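Local structure of fungal protease inhibitor-1 (3BT4) at residues T6-D11 against S34-C39; C40-T45 against T63-C68; L46-A51 against V67-L72. The protein inhibits the serine proteases trypsin and chymotrypsin and proteases of the fungi Aspergillus oryzae and Rhizopus oryzae, but not papain. All blocks are in the same frame, centred on the assembly; numbering follows the deposited sequence.

Contact 1 (T6-D11 against S34-C39); sequences TNYCKD and SGKCAC
The short helix 8-11 meets the loop 34-39 at Cys-9 and Cys-39, whose CA atoms stand 5.4 Å apart, and no backbone hydrogen bond joins the two segments. Their link is covalent: Cys-9 SG is bonded to Cys-39 SG at 2.0 Å, and a chi3 of -81° gives the disulfide its left-handed twist. Beside this bridge lies the ring of Tyr-8. Its CG is trans to the backbone N (chi1 -179°), which swings the ring off the helix and over the loop. Cys-37 SG sits almost exactly above the ring centre, 3.6 Å from the centroid of Tyr-8 and 4° off the ring normal, while Cys-37 CB reaches the ring margin at 3.5 Å from Tyr-8 CD2. A second sulfur comes in quite differently: Cys-39 SG lies in the ring plane, at the edge, 3.7 Å from Tyr-8 CD2. One aromatic ring is thus met by sulfurs of two separate disulfides, for Cys-37 is itself bonded to Cys-4. With six disulfides in 86 residues, the protein belongs with the small disulfide-rich inhibitors, in which cross-links do much of the work of a hydrophobic core. In the loop a tight turn, closed by the bond from Ala-38 N to Gly-35 O at 2.8 Å, presents Cys-37 to the ring. Farther out, Lys-36 crosses the phenol obliquely, with its CB 3.8 Å from Tyr-8 OH, and then bends away. Leu-2 packs against both Tyr-8 and Lys-36, and the ring of His-12 stacks with that of Tyr-8.

Contact 2 (C40-T45 against T63-C68); sequences CPACVT and TPSAVC
Val-44 holds CG1 trans to its carbonyl carbon (chi1 -49°), which sets that methyl 3.8 Å from Ser-65 O; the course of the backbone brings Val-44 CB closer still, 3.2 Å from Ser-65 O. Ser-65 supplies the other decisive torsion: a psi of -13° turns the chain out of the extended form just before strand 66-68 and aims its carbonyl at the strand 40-47. That oxygen accepts the amide of Thr-45, with Thr-45 N and Ser-65 O 2.8 Å apart and the donor tilted from the carbonyl plane; Val-44 CA adds a CA-H...O contact to the same oxygen. The next bond runs the opposite way and is straighter: Val-67 N meets Thr-45 O at 2.8 Å, with an N-H...O angle of 165°. Thr-45 therefore gives its N-H to the residue before Ala-66 and receives one from the residue after it, the signature of a parallel beta bridge. Across that bridge Thr-45 CB and Ala-66 CB lie on one face of the sheet, 4.2 Å apart. One step before the bridge, Ser-65 CB rests 3.7 Å from Cys-43 O, and a glycerol molecule, probably from the crystallisation liquor, lies by the serine side chain. Strand 40-47 is the middle strand of a mixed three-stranded sheet: 66-68 runs parallel along one edge, while 28-30 pairs antiparallel along the other, where Val-44 packs against Thr-28 and Arg-30.

Contact 3 (L46-A51 against V67-L72); sequences LLRERA and VCQEPL
Leu-47 and Val-67 open the hydrogen bonding, with Leu-47 N donating to Val-67 O at 2.8 Å; the donor lies off the carbonyl plane and the N-H...O angle is only 141°. The second bond, from Gln-69 N to Leu-47 O at 2.9 Å, falls in the plane of its carbonyl. Val-67 O is also approached by Leu-46 CA, 3.3 Å away, in a CA-H...O contact, so one oxygen serves two neighbouring residues. These bonds extend a parallel pairing whose strands, 40-47 and 66-68, are connected by a long crossover with no helix in it. The pairing soon gives way to turns. A type II beta turn from Arg-48 to Ala-51 carries segment 46-51 toward Cys-79, while segment 67-72 bends through Pro-71, which follows a cis peptide bond. Side-chain packing divides between the two faces. On one, Leu-46 keeps its CG trans to the carbonyl carbon (chi1 -56°) and spreads its two methyls: Leu-46 CD2 touches Val-67 CG2 at 3.8 Å, and Leu-46 CD1 lies 3.7 Å from Gln-69 CG, where the extended glutamine crosses it at about a right angle. With only an alanine at Leu-46, Val-67 CG2 and the aliphatic part of Gln-69 are likely to lose their shared neighbour, and a gap would open between them. On the other face, Leu-47 CG lies against the backbone, 3.5 Å from Val-67 O. Beyond the strands Leu-72 CD2 presses on the backbone at Glu-49 N, at 3.4 Å. The Glu-70 carboxylate turns back toward Leu-46 and is salt-bridged through OE2 to Arg-30 NH2, on strand 28-30. A disulfide from Cys-68 to Cys-79 ties strand 66-68 to strand 78-80.

One segment of each contact lies in turn along the loop 34-39 and the strand 40-47 that follows; the partners come from helix 8-11 and from strand 66-68 with its flanking loops. Contact 1 closes at residue 39, just before strand 40-47; contacts 2 and 3 share both strands, meeting at Val-67 and Cys-68, with centres about 12 Å apart. Contacts 1 and 2, about 15 Å apart between centres, touch where Ser-34 and Gly-35 approach Cys-40, Ala-42 and Thr-63. Contacts 1 and 3, about 24 Å apart, lie on opposite sides of the chain's centre. A disulfide joins contact 1, parallel strand bonding contacts 2 and 3, and further disulfides secure the strands to the rest of the inhibitor.

Contact 1 (T6-D11 against S34-C39)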
loop_
_atom_site.group_PDB
_atom_site.type_symbol
_atom_site.label_atom_id
_atom_site.label_comp_id
_atom_site.label_asym_id
_atom_site.label_seq_id
_atom_site.Cartn_x
_atom_site.Cartn_y
_atom_site.Cartn_z
ATOM N N THR A 6 -12.465 -10.519 4.694
ATOM C CA THR A 6 -11.534 -11.426 4.021
ATOM C C THR A 6 -11.877 -11.693 2.535
ATOM O O THR A 6 -10.977 -11.925 1.716
ATOM C CB THR A 6 -11.331 -12.728 4.809
ATOM O OG1 THR A 6 -12.602 -13.318 5.074
ATOM C CG2 THR A 6 -10.617 -12.434 6.140
ATOM N N ASN A 7 -13.161 -11.602 2.185
ATOM C CA ASN A 7 -13.628 -11.920 0.831
ATOM C C ASN A 7 -14.006 -10.735 -0.033
ATOM O O ASN A 7 -14.593 -10.915 -1.098
ATOM C CB ASN A 7 -14.845 -12.832 0.903
ATOM C CG ASN A 7 -14.514 -14.193 1.442
ATOM O OD1 ASN A 7 -13.524 -14.809 1.046
ATOM N ND2 ASN A 7 -15.349 -14.679 2.353
ATOM N N TYR A 8 -13.696 -9.525 0.423
ATOM C CA TYR A 8 -14.010 -8.307 -0.334
ATOM C C TYR A 8 -13.513 -8.364 -1.783
ATOM O O TYR A 8 -14.278 -8.103 -2.725
ATOM C CB TYR A 8 -13.433 -7.079 0.377
ATOM C CG TYR A 8 -13.728 -5.779 -0.332
ATOM C CD1 TYR A 8 -14.797 -4.985 0.055
ATOM C CD2 TYR A 8 -12.941 -5.358 -1.393
ATOM C CE1 TYR A 8 -15.072 -3.800 -0.608
ATOM C CE2 TYR A 8 -13.202 -4.188 -2.059
ATOM C CZ TYR A 8 -14.263 -3.407 -1.662
ATOM O OH TYR A 8 -14.516 -2.233 -2.333
ATOM N N CYS A 9 -12.233 -8.718 -1.955
ATOM C CA CYS A 9 -11.622 -8.765 -3.283
ATOM C C CYS A 9 -12.193 -9.863 -4.210
ATOM O O CYS A 9 -12.037 -9.793 -5.428
ATOM C CB CYS A 9 -10.094 -8.836 -3.181
ATOM S SG CYS A 9 -9.361 -7.440 -2.270
ATOM N N LYS A 10 -12.858 -10.865 -3.641
ATOM C CA LYS A 10 -13.632 -11.837 -4.455
ATOM C C LYS A 10 -14.832 -11.151 -5.108
ATOM O O LYS A 10 -15.199 -11.455 -6.240
ATOM C CB LYS A 10 -14.126 -13.016 -3.613
ATOM C CG LYS A 10 -13.031 -13.837 -3.001
ATOM C CD LYS A 10 -13.617 -14.872 -2.078
ATOM C CE LYS A 10 -12.840 -16.181 -2.108
ATOM N NZ LYS A 10 -11.389 -15.929 -2.014
ATOM N N ASP A 11 -15.430 -10.218 -4.370
ATOM C CA ASP A 11 -16.546 -9.435 -4.880
ATOM C C ASP A 11 -16.086 -8.252 -5.706
ATOM O O ASP A 11 -16.791 -7.833 -6.623
ATOM C CB ASP A 11 -17.466 -8.996 -3.738
ATOM C CG ASP A 11 -18.084 -10.169 -3.017
ATOM O OD1 ASP A 11 -18.432 -11.170 -3.679
ATOM O OD2 ASP A 11 -18.217 -10.104 -1.780
ATOM N N SER A 34 -2.848 -1.933 -4.152
ATOM C CA SER A 34 -3.576 -0.823 -4.766
ATOM C C SER A 34 -5.079 -1.006 -4.765
ATOM O O SER A 34 -5.581 -2.142 -4.768
ATOM C CB SER A 34 -3.120 -0.590 -6.207
ATOM O OG SER A 34 -1.712 -0.548 -6.251
ATOM N N GLY A 35 -5.779 0.130 -4.790
ATOM C CA GLY A 35 -7.241 0.143 -4.905
ATOM C C GLY A 35 -7.953 -0.019 -3.585
ATOM O O GLY A 35 -7.337 -0.319 -2.559
ATOM N N LYS A 36 -9.267 0.201 -3.600
ATOM C CA LYS A 36 -10.077 -0.066 -2.407
ATOM C C LYS A 36 -9.786 -1.474 -1.876
ATOM O O LYS A 36 -9.782 -2.450 -2.645
ATOM C CB LYS A 36 -11.563 0.130 -2.711
ATOM C CG LYS A 36 -11.916 1.594 -2.971
ATOM C CD LYS A 36 -13.397 1.799 -3.279
ATOM C CE LYS A 36 -13.692 1.687 -4.778
ATOM N NZ LYS A 36 -12.882 2.656 -5.579
ATOM N N CYS A 37 -9.498 -1.549 -0.573
ATOM C CA CYS A 37 -9.122 -2.790 0.128
ATOM C C CYS A 37 -7.862 -3.502 -0.404
ATOM O O CYS A 37 -7.594 -4.667 -0.048
ATOM C CB CYS A 37 -10.323 -3.747 0.265
ATOM S SG CYS A 37 -11.666 -3.010 1.261
ATOM N N ALA A 38 -7.087 -2.793 -1.234
ATOM C CA ALA A 38 -5.783 -3.287 -1.689
ATOM C C ALA A 38 -5.906 -4.585 -2.509
ATOM O O ALA A 38 -5.075 -5.470 -2.409
ATOM C CB ALA A 38 -4.864 -3.485 -0.485
ATOM N N CYS A 39 -6.946 -4.664 -3.339
ATOM C CA CYS A 39 -7.214 -5.823 -4.206
ATOM C C CYS A 39 -6.243 -5.969 -5.375
ATOM O O CYS A 39 -6.102 -7.066 -5.936
ATOM C CB CYS A 39 -8.657 -5.777 -4.721
ATOM S SG CYS A 39 -9.864 -5.840 -3.367
#

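Contact 2 (C40-T45 against T63-C68)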
loop_
_atom_site.group_PDB
_atom_site.type_symbol
_atom_site.label_atom_id
_atom_site.label_comp_id
_atom_site.label_asym_id
_atom_site.label_seq_id
_atom_site.Cartn_x
_atom_site.Cartn_y
_atom_site.Cartn_z
ATOM N N CYS A 40 -5.563 -4.876 -5.721
ATOM C CA CYS A 40 -4.624 -4.880 -6.849
ATOM C C CYS A 40 -3.144 -4.938 -6.447
ATOM O O CYS A 40 -2.711 -4.252 -5.515
ATOM C CB CYS A 40 -4.866 -3.687 -7.774
ATOM S SG CYS A 40 -6.422 -3.761 -8.725
ATOM N N PRO A 41 -2.360 -5.747 -7.176
ATOM C CA PRO A 41 -0.903 -5.786 -7.002
ATOM C C PRO A 41 -0.268 -4.445 -7.370
ATOM O O PRO A 41 -0.853 -3.678 -8.111
ATOM C CB PRO A 41 -0.470 -6.876 -7.998
ATOM C CG PRO A 41 -1.615 -6.925 -9.012
ATOM C CD PRO A 41 -2.820 -6.681 -8.218
ATOM N N ALA A 42 0.920 -4.165 -6.845
ATOM C CA ALA A 42 1.630 -2.924 -7.167
ATOM C C ALA A 42 3.135 -3.124 -7.155
ATOM O O ALA A 42 3.647 -4.003 -6.463
ATOM C CB ALA A 42 1.259 -1.850 -6.183
ATOM N N CYS A 43 3.840 -2.304 -7.926
ATOM C CA CYS A 43 5.286 -2.191 -7.795
ATOM C C CYS A 43 5.513 -1.010 -6.856
ATOM O O CYS A 43 5.217 0.135 -7.198
ATOM C CB CYS A 43 5.941 -1.985 -9.161
ATOM S SG CYS A 43 5.427 -3.280 -10.391
ATOM N N VAL A 44 5.977 -1.303 -5.642
ATOM C CA VAL A 44 6.067 -0.265 -4.611
ATOM C C VAL A 44 7.488 0.256 -4.344
ATOM O O VAL A 44 8.484 -0.448 -4.521
ATOM C CB VAL A 44 5.358 -0.696 -3.295
ATOM C CG1 VAL A 44 3.959 -1.225 -3.610
ATOM C CG2 VAL A 44 6.142 -1.741 -2.563
ATOM N N THR A 45 7.546 1.519 -3.936
ATOM C CA THR A 45 8.763 2.163 -3.480
ATOM C C THR A 45 8.711 2.310 -1.955
ATOM O O THR A 45 7.679 2.644 -1.394
ATOM C CB THR A 45 8.907 3.529 -4.187
ATOM O OG1 THR A 45 9.149 3.287 -5.580
ATOM C CG2 THR A 45 10.052 4.392 -3.598
ATOM N N THR A 63 -4.121 4.677 -2.077
ATOM C CA THR A 63 -3.104 3.632 -2.105
ATOM C C THR A 63 -1.883 4.022 -2.938
ATOM O O THR A 63 -1.669 3.470 -4.029
ATOM C CB THR A 63 -3.673 2.299 -2.626
ATOM O OG1 THR A 63 -4.272 2.517 -3.898
ATOM C CG2 THR A 63 -4.732 1.775 -1.699
ATOM N N PRO A 64 -1.067 4.963 -2.416
ATOM C CA PRO A 64 0.143 5.375 -3.136
ATOM C C PRO A 64 1.134 4.222 -3.230
ATOM O O PRO A 64 1.202 3.398 -2.321
ATOM C CB PRO A 64 0.720 6.498 -2.264
ATOM C CG PRO A 64 0.133 6.284 -0.902
ATOM C CD PRO A 64 -1.219 5.672 -1.130
ATOM N N SER A 65 1.890 4.169 -4.326
ATOM C CA SER A 65 2.882 3.119 -4.532
ATOM C C SER A 65 4.143 3.344 -3.728
ATOM O O SER A 65 4.974 2.456 -3.602
ATOM C CB SER A 65 3.221 3.001 -6.015
ATOM O OG SER A 65 2.085 2.502 -6.703
ATOM N N ALA A 66 4.291 4.541 -3.186
ATOM C CA ALA A 66 5.453 4.868 -2.379
ATOM C C ALA A 66 4.983 4.887 -0.947
ATOM O O ALA A 66 4.172 5.720 -0.559
ATOM C CB ALA A 66 6.032 6.222 -2.789
ATOM N N VAL A 67 5.487 3.951 -0.162
ATOM C CA VAL A 67 5.005 3.772 1.203
ATOM C C VAL A 67 6.166 3.728 2.198
ATOM O O VAL A 67 7.295 3.420 1.825
ATOM C CB VAL A 67 4.059 2.527 1.323
ATOM C CG1 VAL A 67 2.676 2.825 0.699
ATOM C CG2 VAL A 67 4.694 1.280 0.712
ATOM N N CYS A 68 5.902 4.063 3.451
ATOM C CA CYS A 68 6.933 3.982 4.486
ATOM C C CYS A 68 7.422 2.550 4.663
ATOM O O CYS A 68 6.621 1.603 4.592
ATOM C CB CYS A 68 6.402 4.523 5.820
ATOM S SG CYS A 68 5.841 6.217 5.683
#

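Contact 3 (L46-A51 against V67-L72)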
loop_
_atom_site.group_PDB
_atom_site.type_symbol
_atom_site.label_atom_id
_atom_site.label_comp_id
_atom_site.label_asym_id
_atom_site.label_seq_id
_atom_site.Cartn_x
_atom_site.Cartn_y
_atom_site.Cartn_z
ATOM N N LEU A 46 9.824 2.045 -1.272
ATOM C CA LEU A 46 9.838 2.227 0.186
ATOM C C LEU A 46 10.574 3.481 0.629
ATOM O O LEU A 46 11.607 3.863 0.050
ATOM C CB LEU A 46 10.359 0.985 0.926
ATOM C CG LEU A 46 9.643 -0.352 0.662
ATOM C CD1 LEU A 46 10.296 -1.484 1.435
ATOM C CD2 LEU A 46 8.143 -0.273 0.963
ATOM N N LEU A 47 10.019 4.112 1.665
ATOM C CA LEU A 47 10.528 5.375 2.186
ATOM C C LEU A 47 11.124 5.220 3.575
ATOM O O LEU A 47 10.699 4.379 4.368
ATOM C CB LEU A 47 9.421 6.427 2.199
ATOM C CG LEU A 47 8.553 6.568 0.939
ATOM C CD1 LEU A 47 7.289 7.272 1.292
ATOM C CD2 LEU A 47 9.254 7.288 -0.186
ATOM N N ARG A 48 12.126 6.047 3.845
ATOM C CA ARG A 48 12.847 6.035 5.100
ATOM C C ARG A 48 12.161 6.888 6.168
ATOM O O ARG A 48 11.320 7.733 5.865
ATOM C CB ARG A 48 14.267 6.569 4.880
ATOM C CG ARG A 48 15.093 5.864 3.817
ATOM C CD ARG A 48 15.567 4.543 4.317
ATOM N NE ARG A 48 16.744 4.065 3.595
ATOM C CZ ARG A 48 17.998 4.354 3.944
ATOM N NH1 ARG A 48 18.240 5.140 4.992
ATOM N NH2 ARG A 48 19.006 3.848 3.247
ATOM N N GLU A 49 12.571 6.688 7.418
ATOM C CA GLU A 49 12.104 7.504 8.530
ATOM C C GLU A 49 12.328 8.998 8.285
ATOM O O GLU A 49 13.419 9.414 7.891
ATOM C CB GLU A 49 12.802 7.075 9.822
ATOM C CG GLU A 49 12.227 7.751 11.047
ATOM C CD GLU A 49 12.810 7.238 12.365
ATOM O OE1 GLU A 49 13.846 6.524 12.353
ATOM O OE2 GLU A 49 12.225 7.580 13.414
ATOM N N ARG A 50 11.275 9.777 8.537
ATOM C CA ARG A 50 11.248 11.245 8.394
ATOM C C ARG A 50 10.879 11.710 6.998
ATOM O O ARG A 50 10.388 12.827 6.838
ATOM C CB ARG A 50 12.558 11.925 8.826
ATOM C CG ARG A 50 12.943 11.725 10.264
ATOM C CD ARG A 50 11.780 11.935 11.218
ATOM N NE ARG A 50 12.090 11.303 12.504
ATOM C CZ ARG A 50 12.822 11.867 13.474
ATOM N NH1 ARG A 50 13.314 13.098 13.324
ATOM N NH2 ARG A 50 13.055 11.197 14.598
ATOM N N ALA A 51 11.127 10.871 5.991
ATOM C CA ALA A 51 10.826 11.223 4.601
ATOM C C ALA A 51 9.330 11.488 4.465
ATOM O O ALA A 51 8.537 10.872 5.139
ATOM C CB ALA A 51 11.270 10.132 3.659
ATOM N N VAL A 67 5.487 3.951 -0.162
ATOM C CA VAL A 67 5.005 3.772 1.203
ATOM C C VAL A 67 6.166 3.728 2.198
ATOM O O VAL A 67 7.295 3.420 1.825
ATOM C CB VAL A 67 4.059 2.527 1.323
ATOM C CG1 VAL A 67 2.676 2.825 0.699
ATOM C CG2 VAL A 67 4.694 1.280 0.712
ATOM N N CYS A 68 5.902 4.063 3.451
ATOM C CA CYS A 68 6.933 3.982 4.486
ATOM C C CYS A 68 7.422 2.550 4.663
ATOM O O CYS A 68 6.621 1.603 4.592
ATOM C CB CYS A 68 6.402 4.523 5.820
ATOM S SG CYS A 68 5.841 6.217 5.683
ATOM N N GLN A 69 8.719 2.391 4.891
ATOM C CA GLN A 69 9.286 1.059 5.064
ATOM C C GLN A 69 8.894 0.504 6.435
ATOM O O GLN A 69 9.302 1.037 7.471
ATOM C CB GLN A 69 10.806 1.067 4.859
ATOM C CG GLN A 69 11.451 -0.323 4.787
ATOM C CD GLN A 69 12.867 -0.316 4.197
ATOM O OE1 GLN A 69 13.633 0.638 4.371
ATOM N NE2 GLN A 69 13.215 -1.387 3.491
ATOM N N GLU A 70 8.090 -0.565 6.414
ATOM C CA GLU A 70 7.576 -1.231 7.622
ATOM C C GLU A 70 8.655 -1.427 8.673
ATOM O O GLU A 70 9.783 -1.787 8.322
ATOM C CB GLU A 70 6.928 -2.580 7.266
ATOM C CG GLU A 70 5.561 -2.466 6.618
ATOM C CD GLU A 70 5.622 -2.249 5.107
ATOM O OE1 GLU A 70 4.605 -1.790 4.527
ATOM O OE2 GLU A 70 6.684 -2.532 4.509
ATOM N N PRO A 71 8.325 -1.206 9.965
ATOM C CA PRO A 71 7.027 -0.884 10.559
ATOM C C PRO A 71 6.734 0.619 10.686
ATOM O O PRO A 71 5.866 1.017 11.475
ATOM C CB PRO A 71 7.136 -1.512 11.954
ATOM C CG PRO A 71 8.588 -1.443 12.286
ATOM C CD PRO A 71 9.369 -1.296 10.999
ATOM N N LEU A 72 7.457 1.442 9.928
ATOM C CA LEU A 72 7.219 2.893 9.888
ATOM C C LEU A 72 5.826 3.174 9.376
ATOM O O LEU A 72 5.334 2.474 8.472
ATOM C CB LEU A 72 8.233 3.588 8.972
ATOM C CG LEU A 72 9.588 4.160 9.396
ATOM C CD1 LEU A 72 10.211 3.536 10.609
ATOM C CD2 LEU A 72 10.546 4.082 8.227
#